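Side-chain contacts in tRNA (uracil(54)-C(5))-methyltransferase (Pyrococcus abyssi, PDB 2JJQ), which methylates C5 of uridine 54 in tRNA, using S-adenosyl-L-methionine as the methyl donor and releasing S-adenosyl-L-homocysteine: residues D98-F103 and F412-H417; F103-L108 and V116-S121; V196-K201 and Y263-N268. All coordinates share one frame; numbering follows the deposited sequence.

Contact 1: D98-F103 and F412-H417; sequences DYQLEF and FPHTPH
A type II beta turn, Phe412 to Thr415, meets helix 97-112 here through a pair of hydrogen bonds from one amide: the side chain of Gln100 holds both the backbone and the ring of His414. The turn lies in the loop that joins strands 403-409 and 419-424, neighbours in the sheet of the catalytic domain. Gln100 leaves the helix with CG beside its backbone N (chi1 -70°) and then runs straight out, which carries its amide to the turn. There Gln100 OE1 accepts from His414 N at 2.7 Å, the donor tilted somewhat from the carbonyl plane. The other half of the amide, Gln100 NE2, gives a nearly straight bond to His414 ND1 at 3.0 Å (164° at the hydrogen). That acceptor stands in the amide plane, while the donor comes in at the edge of the imidazole, a little out of the ring plane; amide and ring are turned 63° apart. NE2 also donates to Leu95 O, and three bonds in all fix the amide's rotation. Since His414 NE2 bonds to Ile124 O, the imidazole is held at both nitrogens, consistent with a proton on NE2 and a bare ND1. Pro413 CB lies 3.9 Å above the plane of the His414 ring, toward its rim. The histidine side chain is about 4 Å from that of Cys90, probably a 4Fe-4S cluster ligand, so the contact ties the helix and the catalytic domain together beside the presumed cluster site. Farther along the helix, the edge of the Phe103 ring rests against Pro416, CE2 to CB 3.8 Å. Inside the loop, Phe412 O takes two bonds, from Thr415 N and from Thr415 OG1 (2.8 Å), and Thr415 OG1 closes an ST turn by accepting from His417 N at 3.1 Å.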
loop_
_atom_site.group_PDB
_atom_site.type_symbol
_atom_site.label_atom_id
_atom_site.label_comp_id
_atom_site.label_asym_id
_atom_site.label_seq_id
_atom_site.Cartn_x
_atom_site.Cartn_y
_atom_site.Cartn_z
ATOM N N ASP A 98 4.356 15.782 11.900
ATOM C CA ASP A 98 3.148 16.525 12.259
ATOM C C ASP A 98 2.685 17.387 11.085
ATOM O O ASP A 98 1.475 17.628 10.911
ATOM C CB ASP A 98 3.355 17.358 13.525
ATOM C CG ASP A 98 4.187 18.596 13.277
ATOM O OD1 ASP A 98 5.226 18.487 12.628
ATOM O OD2 ASP A 98 3.823 19.713 13.731
ATOM N N TYR A 99 3.630 17.875 10.293
ATOM C CA TYR A 99 3.227 18.685 9.141
ATOM C C TYR A 99 2.648 17.785 8.056
ATOM O O TYR A 99 1.702 18.175 7.366
ATOM C CB TYR A 99 4.329 19.588 8.569
ATOM C CG TYR A 99 3.722 20.434 7.473
ATOM C CD1 TYR A 99 2.770 21.401 7.777
ATOM C CD2 TYR A 99 3.974 20.174 6.145
ATOM C CE1 TYR A 99 2.136 22.106 6.799
ATOM C CE2 TYR A 99 3.323 20.921 5.128
ATOM C CZ TYR A 99 2.407 21.860 5.481
ATOM O OH TYR A 99 1.720 22.641 4.543
ATOM N N GLN A 100 3.248 16.613 7.851
ATOM C CA GLN A 100 2.603 15.673 6.900
ATOM C C GLN A 100 1.126 15.531 7.268
ATOM O O GLN A 100 0.293 15.519 6.382
ATOM C CB GLN A 100 3.295 14.301 6.960
ATOM C CG GLN A 100 4.699 14.345 6.363
ATOM C CD GLN A 100 5.314 12.971 6.364
ATOM O OE1 GLN A 100 4.601 11.979 6.197
ATOM N NE2 GLN A 100 6.615 12.891 6.620
ATOM N N LEU A 101 0.799 15.352 8.552
ATOM C CA LEU A 101 -0.601 15.133 8.929
ATOM C C LEU A 101 -1.463 16.382 8.693
ATOM O O LEU A 101 -2.620 16.293 8.299
ATOM C CB LEU A 101 -0.688 14.718 10.417
ATOM C CG LEU A 101 -0.000 13.407 10.725
ATOM C CD1 LEU A 101 -0.061 13.214 12.338
ATOM C CD2 LEU A 101 -0.634 12.247 9.979
ATOM N N GLU A 102 -0.874 17.558 8.911
ATOM C CA GLU A 102 -1.571 18.817 8.671
ATOM C C GLU A 102 -1.877 18.953 7.163
ATOM O O GLU A 102 -2.974 19.348 6.786
ATOM C CB GLU A 102 -0.690 19.979 9.165
ATOM C CG GLU A 102 -1.276 21.339 8.865
ATOM C CD GLU A 102 -0.392 22.493 9.359
ATOM O OE1 GLU A 102 0.143 22.423 10.491
ATOM O OE2 GLU A 102 -0.263 23.496 8.619
ATOM N N PHE A 103 -0.915 18.607 6.315
ATOM C CA PHE A 103 -1.108 18.644 4.877
ATOM C C PHE A 103 -2.279 17.726 4.481
ATOM O O PHE A 103 -3.105 18.088 3.629
ATOM C CB PHE A 103 0.187 18.185 4.172
ATOM C CG PHE A 103 -0.027 17.728 2.729
ATOM C CD1 PHE A 103 -0.102 18.656 1.723
ATOM C CD2 PHE A 103 -0.144 16.370 2.400
ATOM C CE1 PHE A 103 -0.274 18.267 0.403
ATOM C CE2 PHE A 103 -0.330 15.950 1.100
ATOM C CZ PHE A 103 -0.443 16.923 0.069
ATOM N N PHE A 412 -0.084 5.676 4.956
ATOM C CA PHE A 412 1.037 5.864 4.016
ATOM C C PHE A 412 1.931 7.060 4.412
ATOM O O PHE A 412 2.057 8.036 3.645
ATOM C CB PHE A 412 0.503 6.092 2.610
ATOM C CG PHE A 412 -0.502 5.074 2.195
ATOM C CD1 PHE A 412 -0.111 3.819 1.819
ATOM C CD2 PHE A 412 -1.834 5.392 2.210
ATOM C CE1 PHE A 412 -1.064 2.836 1.424
ATOM C CE2 PHE A 412 -2.795 4.433 1.831
ATOM C CZ PHE A 412 -2.403 3.166 1.436
ATOM N N PRO A 413 2.579 6.956 5.556
ATOM C CA PRO A 413 3.498 8.032 5.969
ATOM C C PRO A 413 4.524 8.385 4.870
ATOM O O PRO A 413 4.993 7.500 4.130
ATOM C CB PRO A 413 4.245 7.411 7.150
ATOM C CG PRO A 413 3.298 6.329 7.701
ATOM C CD PRO A 413 2.532 5.821 6.516
ATOM N N HIS A 414 4.914 9.675 4.799
ATOM C CA HIS A 414 5.934 10.148 3.863
ATOM C C HIS A 414 5.478 10.181 2.412
ATOM O O HIS A 414 6.298 10.414 1.523
ATOM C CB HIS A 414 7.271 9.392 3.968
ATOM C CG HIS A 414 7.718 9.174 5.375
ATOM N ND1 HIS A 414 7.916 10.217 6.256
ATOM C CD2 HIS A 414 7.989 8.036 6.070
ATOM C CE1 HIS A 414 8.313 9.747 7.429
ATOM N NE2 HIS A 414 8.357 8.417 7.350
ATOM N N THR A 415 4.194 9.934 2.176
ATOM C CA THR A 415 3.592 10.087 0.856
ATOM C C THR A 415 2.381 11.004 1.034
ATOM O O THR A 415 1.881 11.182 2.166
ATOM C CB THR A 415 3.090 8.736 0.298
ATOM O OG1 THR A 415 1.826 8.439 0.911
ATOM C CG2 THR A 415 4.077 7.597 0.612
ATOM N N PRO A 416 1.850 11.558 -0.084
ATOM C CA PRO A 416 0.638 12.368 0.033
ATOM C C PRO A 416 -0.665 11.587 0.250
ATOM O O PRO A 416 -1.727 12.191 0.358
ATOM C CB PRO A 416 0.562 13.115 -1.316
ATOM C CG PRO A 416 1.703 12.678 -2.113
ATOM C CD PRO A 416 2.372 11.504 -1.462
ATOM N N HIS A 417 -0.583 10.257 0.314
ATOM C CA HIS A 417 -1.776 9.427 0.290
ATOM C C HIS A 417 -2.347 9.172 1.658
ATOM O O HIS A 417 -1.629 9.110 2.664
ATOM C CB HIS A 417 -1.466 8.081 -0.366
ATOM C CG HIS A 417 -0.797 8.215 -1.690
ATOM N ND1 HIS A 417 -1.339 8.949 -2.719
ATOM C CD2 HIS A 417 0.396 7.761 -2.136
ATOM C CE1 HIS A 417 -0.526 8.908 -3.758
ATOM N NE2 HIS A 417 0.525 8.180 -3.435
#

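Contact 2: F103-L108 and V116-S121; sequences FKRKKL and VEVVPS
The flat guanidinium of Arg105 reaches Val118 only loosely, by way of water 2: Arg105 NH1 makes a weak 3.4 Å bond to the water, which also accepts from Val118 N at 2.9 Å. The real touching is done lower down the arginine, by its aliphatic part. CG of Arg105 lies against CG2 of Val118 at 3.4 Å, the two side chains meeting at a slant, and a bend at chi3 (-65°) then turns the head of the arginine toward the water. Val118 CG2 is the hub of the contact. This methyl lies anti to the valine's carbonyl carbon; with CB already pointing at the helix, that brings it up to Arg105 and to Leu108, whose CD1 meets Val118 CG2 at 4.0 Å, while the CB of Lys104 brushes it. Leu108 CD1 also reaches Val116 CG1 at 4.2 Å, the two side chains crossing at about a right angle. A second water joins the backbones: water 1 accepts from Val116 N at 2.8 Å and is placed to donate to Arg105 O. Lys104, by contrast, offers only the base of its side chain here, since its NZ leads off to a salt bridge with Asp410. Ala408 of strand 403-409 touches both Leu108 and Val116, and Leu101 adds to the cover over Val118. The helix and strand axes approach to 8.2 Å and run roughly antiparallel (141°). Helix 97-112 thus packs on the strand that follows it, and that strand, 117-119, extends the seven-stranded sheet of the class I methyltransferase fold by a parallel edge strand beside 403-409.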
loop_
_atom_site.group_PDB
_atom_site.type_symbol
_atom_site.label_atom_id
_atom_site.label_comp_id
_atom_site.label_asym_id
_atom_site.label_seq_id
_atom_site.Cartn_x
_atom_site.Cartn_y
_atom_site.Cartn_z
ATOM N N PHE A 103 -0.915 18.607 6.315
ATOM C CA PHE A 103 -1.108 18.644 4.877
ATOM C C PHE A 103 -2.279 17.726 4.481
ATOM O O PHE A 103 -3.105 18.088 3.629
ATOM C CB PHE A 103 0.187 18.185 4.172
ATOM C CG PHE A 103 -0.027 17.728 2.729
ATOM C CD1 PHE A 103 -0.102 18.656 1.723
ATOM C CD2 PHE A 103 -0.144 16.370 2.400
ATOM C CE1 PHE A 103 -0.274 18.267 0.403
ATOM C CE2 PHE A 103 -0.330 15.950 1.100
ATOM C CZ PHE A 103 -0.443 16.923 0.069
ATOM N N LYS A 104 -2.350 16.547 5.088
ATOM C CA LYS A 104 -3.398 15.572 4.776
ATOM C C LYS A 104 -4.759 16.065 5.258
ATOM O O LYS A 104 -5.744 15.912 4.550
ATOM C CB LYS A 104 -3.047 14.182 5.349
ATOM C CG LYS A 104 -1.965 13.572 4.447
ATOM C CD LYS A 104 -1.325 12.325 5.003
ATOM C CE LYS A 104 -0.373 11.742 3.945
ATOM N NZ LYS A 104 0.310 10.427 4.312
ATOM N N ARG A 105 -4.807 16.678 6.437
ATOM C CA ARG A 105 -6.065 17.283 6.915
ATOM C C ARG A 105 -6.583 18.326 5.951
ATOM O O ARG A 105 -7.747 18.312 5.573
ATOM C CB ARG A 105 -5.913 17.861 8.318
ATOM C CG ARG A 105 -5.787 16.755 9.305
ATOM C CD ARG A 105 -6.019 17.312 10.673
ATOM N NE ARG A 105 -4.965 18.251 10.986
ATOM C CZ ARG A 105 -3.883 17.928 11.687
ATOM N NH1 ARG A 105 -3.734 16.685 12.138
ATOM N NH2 ARG A 105 -2.961 18.848 11.936
ATOM N N LYS A 106 -5.704 19.212 5.540
ATOM C CA LYS A 106 -6.076 20.298 4.639
ATOM C C LYS A 106 -6.540 19.771 3.269
ATOM O O LYS A 106 -7.572 20.201 2.720
ATOM C CB LYS A 106 -4.884 21.235 4.485
ATOM C CG LYS A 106 -4.661 22.152 5.713
ATOM C CD LYS A 106 -3.367 22.962 5.493
ATOM C CE LYS A 106 -2.951 23.856 6.694
ATOM N NZ LYS A 106 -4.097 24.612 7.337
ATOM N N LYS A 107 -5.779 18.820 2.721
ATOM C CA LYS A 107 -6.153 18.165 1.460
ATOM C C LYS A 107 -7.530 17.518 1.484
ATOM O O LYS A 107 -8.350 17.731 0.569
ATOM C CB LYS A 107 -5.085 17.134 1.099
ATOM C CG LYS A 107 -5.397 16.408 -0.196
ATOM C CD LYS A 107 -4.208 15.481 -0.469
ATOM C CE LYS A 107 -4.517 14.467 -1.517
ATOM N NZ LYS A 107 -3.309 13.558 -1.747
ATOM N N LEU A 108 -7.826 16.759 2.557
ATOM C CA LEU A 108 -9.136 16.102 2.692
ATOM C C LEU A 108 -10.254 17.124 2.812
ATOM O O LEU A 108 -11.336 16.936 2.228
ATOM C CB LEU A 108 -9.187 15.159 3.923
ATOM C CG LEU A 108 -8.336 13.889 3.681
ATOM C CD1 LEU A 108 -8.210 13.118 4.997
ATOM C CD2 LEU A 108 -8.968 13.036 2.546
ATOM N N VAL A 116 -11.817 16.485 8.411
ATOM C CA VAL A 116 -11.697 15.042 8.652
ATOM C C VAL A 116 -10.481 14.784 9.535
ATOM O O VAL A 116 -9.415 15.299 9.278
ATOM C CB VAL A 116 -11.583 14.282 7.320
ATOM C CG1 VAL A 116 -11.400 12.789 7.635
ATOM C CG2 VAL A 116 -12.895 14.535 6.467
ATOM N N GLU A 117 -10.668 14.062 10.633
ATOM C CA GLU A 117 -9.543 13.727 11.491
ATOM C C GLU A 117 -8.613 12.775 10.726
ATOM O O GLU A 117 -9.077 11.886 9.959
ATOM C CB GLU A 117 -10.041 13.071 12.780
ATOM C CG GLU A 117 -8.929 12.419 13.612
ATOM C CD GLU A 117 -9.453 11.581 14.795
ATOM O OE1 GLU A 117 -10.692 11.443 14.972
ATOM O OE2 GLU A 117 -8.589 11.054 15.563
ATOM N N VAL A 118 -7.311 12.946 10.903
ATOM C CA VAL A 118 -6.310 12.034 10.337
ATOM C C VAL A 118 -5.563 11.308 11.478
ATOM O O VAL A 118 -4.820 11.951 12.266
ATOM C CB VAL A 118 -5.302 12.751 9.418
ATOM C CG1 VAL A 118 -4.366 11.725 8.778
ATOM C CG2 VAL A 118 -6.031 13.525 8.288
ATOM N N VAL A 119 -5.729 10.001 11.563
ATOM C CA VAL A 119 -5.060 9.234 12.633
ATOM C C VAL A 119 -3.619 8.945 12.243
ATOM O O VAL A 119 -3.393 8.383 11.155
ATOM C CB VAL A 119 -5.823 7.909 12.882
ATOM C CG1 VAL A 119 -5.166 7.031 13.991
ATOM C CG2 VAL A 119 -7.325 8.200 13.128
ATOM N N PRO A 120 -2.655 9.350 13.099
ATOM C CA PRO A 120 -1.227 9.124 12.827
ATOM C C PRO A 120 -0.931 7.659 12.768
ATOM O O PRO A 120 -1.585 6.847 13.453
ATOM C CB PRO A 120 -0.502 9.759 14.048
ATOM C CG PRO A 120 -1.529 10.575 14.768
ATOM C CD PRO A 120 -2.872 9.976 14.421
ATOM N N SER A 121 -0.012 7.283 11.879
ATOM C CA SER A 121 0.541 5.929 11.919
ATOM C C SER A 121 1.280 5.725 13.271
ATOM O O SER A 121 1.991 6.659 13.730
ATOM C CB SER A 121 1.471 5.716 10.741
ATOM O OG SER A 121 1.972 4.386 10.766
HETATM O O HOH W 1 -9.506 17.765 7.569
HETATM O O HOH W 2 -6.670 15.137 12.737
#

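Contact 3: V196-K201 and Y263-N268; sequences VLREGK and YLIHPN
Arg198 NH1 is set among three backbone carbonyls of the loop that follows strand 261-265. Its true hydrogen bond goes to Ser269 O, just past Asn268. His266 O is close as well, 2.9 Å from Arg198 NH1, but the angle is too poor for a bond, and Pro267 O lies at the guanidinium edge, 3.5 Å from the same nitrogen. The oxygens would probably still stabilise the positive charge. One face of the guanidinium is covered by Ile265: Ile265 CG2 stands 3.4 Å from Arg198 NE, offset toward the rim of the plane. That methyl is the branch lying anti to the isoleucine's backbone N, and the two side chains cross at a slant, the arginine having bent at chi3 (76°). Phe271 packs on both Arg198 and Ile265. The loop has its own brace, Asn268 N donating to His266 ND1 at 2.9 Å (163°), while Pro267 rests on Met207 and Asn209 of strand 206-212. With the Arg198 side chain about 8 Å from that of Gln272 and about 9 Å from the bound S-adenosyl-L-homocysteine, the contact joins the five-stranded sheet to the loop leading into the cofactor pocket of a class I-like methyltransferase.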
loop_
_atom_site.group_PDB
_atom_site.type_symbol
_atom_site.label_atom_id
_atom_site.label_comp_id
_atom_site.label_asym_id
_atom_site.label_seq_id
_atom_site.Cartn_x
_atom_site.Cartn_y
_atom_site.Cartn_z
ATOM N N VAL A 196 12.266 -9.387 -3.083
ATOM C CA VAL A 196 11.098 -8.781 -2.408
ATOM C C VAL A 196 11.101 -9.274 -0.977
ATOM O O VAL A 196 11.200 -10.495 -0.738
ATOM C CB VAL A 196 9.773 -9.203 -3.084
ATOM C CG1 VAL A 196 8.544 -8.646 -2.241
ATOM C CG2 VAL A 196 9.704 -8.774 -4.560
ATOM N N LEU A 197 11.052 -8.368 -0.012
ATOM C CA LEU A 197 11.147 -8.767 1.378
ATOM C C LEU A 197 9.790 -8.501 2.017
ATOM O O LEU A 197 9.202 -7.446 1.798
ATOM C CB LEU A 197 12.212 -7.915 2.077
ATOM C CG LEU A 197 13.665 -8.329 1.910
ATOM C CD1 LEU A 197 14.586 -7.190 2.442
ATOM C CD2 LEU A 197 13.864 -9.608 2.770
ATOM N N ARG A 198 9.276 -9.459 2.779
ATOM C CA ARG A 198 8.049 -9.232 3.526
ATOM C C ARG A 198 8.255 -9.626 4.960
ATOM O O ARG A 198 9.073 -10.534 5.257
ATOM C CB ARG A 198 6.893 -10.025 2.897
ATOM C CG ARG A 198 6.710 -9.650 1.427
ATOM C CD ARG A 198 5.501 -10.278 0.777
ATOM N NE ARG A 198 4.306 -9.566 1.238
ATOM C CZ ARG A 198 3.122 -9.607 0.636
ATOM N NH1 ARG A 198 2.950 -10.341 -0.461
ATOM N NH2 ARG A 198 2.114 -8.927 1.169
ATOM N N GLU A 199 7.545 -8.972 5.884
ATOM C CA GLU A 199 7.622 -9.448 7.246
ATOM C C GLU A 199 6.366 -9.186 8.043
ATOM O O GLU A 199 5.620 -8.242 7.744
ATOM C CB GLU A 199 8.856 -8.912 7.998
ATOM C CG GLU A 199 8.765 -7.573 8.525
ATOM C CD GLU A 199 10.063 -7.144 9.262
ATOM O OE1 GLU A 199 10.919 -8.005 9.614
ATOM O OE2 GLU A 199 10.218 -5.927 9.467
ATOM N N GLY A 200 6.135 -10.025 9.031
ATOM C CA GLY A 200 4.979 -9.832 9.924
ATOM C C GLY A 200 5.498 -9.014 11.072
ATOM O O GLY A 200 6.390 -9.471 11.843
ATOM N N LYS A 201 4.995 -7.801 11.205
ATOM C CA LYS A 201 5.498 -6.927 12.320
ATOM C C LYS A 201 5.143 -7.509 13.693
ATOM O O LYS A 201 5.914 -7.329 14.666
ATOM C CB LYS A 201 4.940 -5.504 12.192
ATOM C CG LYS A 201 5.288 -4.837 10.857
ATOM C CD LYS A 201 6.813 -4.746 10.642
ATOM C CE LYS A 201 7.111 -4.172 9.294
ATOM N NZ LYS A 201 8.520 -3.788 9.170
ATOM N N TYR A 263 -3.189 -13.714 9.373
ATOM C CA TYR A 263 -3.364 -13.594 7.943
ATOM C C TYR A 263 -2.126 -14.172 7.281
ATOM O O TYR A 263 -1.005 -13.739 7.594
ATOM C CB TYR A 263 -3.495 -12.146 7.506
ATOM C CG TYR A 263 -4.683 -11.421 8.102
ATOM C CD1 TYR A 263 -5.913 -11.479 7.476
ATOM C CD2 TYR A 263 -4.575 -10.709 9.303
ATOM C CE1 TYR A 263 -7.021 -10.824 8.009
ATOM C CE2 TYR A 263 -5.705 -10.019 9.863
ATOM C CZ TYR A 263 -6.909 -10.083 9.173
ATOM O OH TYR A 263 -8.027 -9.432 9.635
ATOM N N LEU A 264 -2.345 -15.096 6.355
ATOM C CA LEU A 264 -1.256 -15.740 5.632
ATOM C C LEU A 264 -0.730 -14.801 4.590
ATOM O O LEU A 264 -1.524 -14.140 3.899
ATOM C CB LEU A 264 -1.778 -17.006 4.917
ATOM C CG LEU A 264 -2.234 -18.024 5.991
ATOM C CD1 LEU A 264 -3.086 -19.144 5.279
ATOM C CD2 LEU A 264 -1.075 -18.630 6.786
ATOM N N ILE A 265 0.589 -14.743 4.462
ATOM C CA ILE A 265 1.233 -13.891 3.490
ATOM C C ILE A 265 1.922 -14.835 2.493
ATOM O O ILE A 265 2.697 -15.694 2.900
ATOM C CB ILE A 265 2.335 -12.970 4.158
ATOM C CG1 ILE A 265 1.744 -11.974 5.178
ATOM C CG2 ILE A 265 3.050 -12.167 3.080
ATOM C CD1 ILE A 265 0.536 -11.349 4.674
ATOM N N HIS A 266 1.666 -14.617 1.209
ATOM C CA HIS A 266 2.262 -15.338 0.105
ATOM C C HIS A 266 2.981 -14.313 -0.798
ATOM O O HIS A 266 2.595 -13.162 -0.860
ATOM C CB HIS A 266 1.111 -16.035 -0.636
ATOM C CG HIS A 266 1.534 -16.856 -1.818
ATOM N ND1 HIS A 266 1.739 -16.309 -3.063
ATOM C CD2 HIS A 266 1.792 -18.176 -1.941
ATOM C CE1 HIS A 266 2.106 -17.253 -3.910
ATOM N NE2 HIS A 266 2.136 -18.400 -3.253
ATOM N N PRO A 267 4.017 -14.731 -1.527
ATOM C CA PRO A 267 4.728 -13.733 -2.306
ATOM C C PRO A 267 3.825 -12.997 -3.232
ATOM O O PRO A 267 4.070 -11.813 -3.453
ATOM C CB PRO A 267 5.693 -14.547 -3.155
ATOM C CG PRO A 267 5.897 -15.754 -2.412
ATOM C CD PRO A 267 4.629 -16.063 -1.645
ATOM N N ASN A 268 2.770 -13.662 -3.727
ATOM C CA ASN A 268 1.905 -13.110 -4.757
ATOM C C ASN A 268 0.540 -12.563 -4.280
ATOM O O ASN A 268 -0.328 -12.321 -5.097
ATOM C CB ASN A 268 1.722 -14.123 -5.899
ATOM C CG ASN A 268 2.997 -14.317 -6.683
ATOM O OD1 ASN A 268 3.942 -13.567 -6.499
ATOM N ND2 ASN A 268 3.049 -15.327 -7.512
#

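Contacts 1 and 2 adjoin each other: both use helix 97-112, share Phe103, and have centres 7 Å apart. Two lysines of contact 2 reach into the loop of contact 1, with Lys107 NZ 3.0 Å from Pro416 O and Lys104 NZ 2.9 Å from His417 O. Contact 3 lies across the chain's centre, its centre about 25 Å from that of contact 1 and 28 Å from that of contact 2. It flanks the cofactor pocket, whereas Val118 and Leu108 of contact 2 are each about 9 Å, side chain to side chain, from the predicted catalytic Glu419 and Cys387 respectively. Contact 1 adjoins the presumed cluster site.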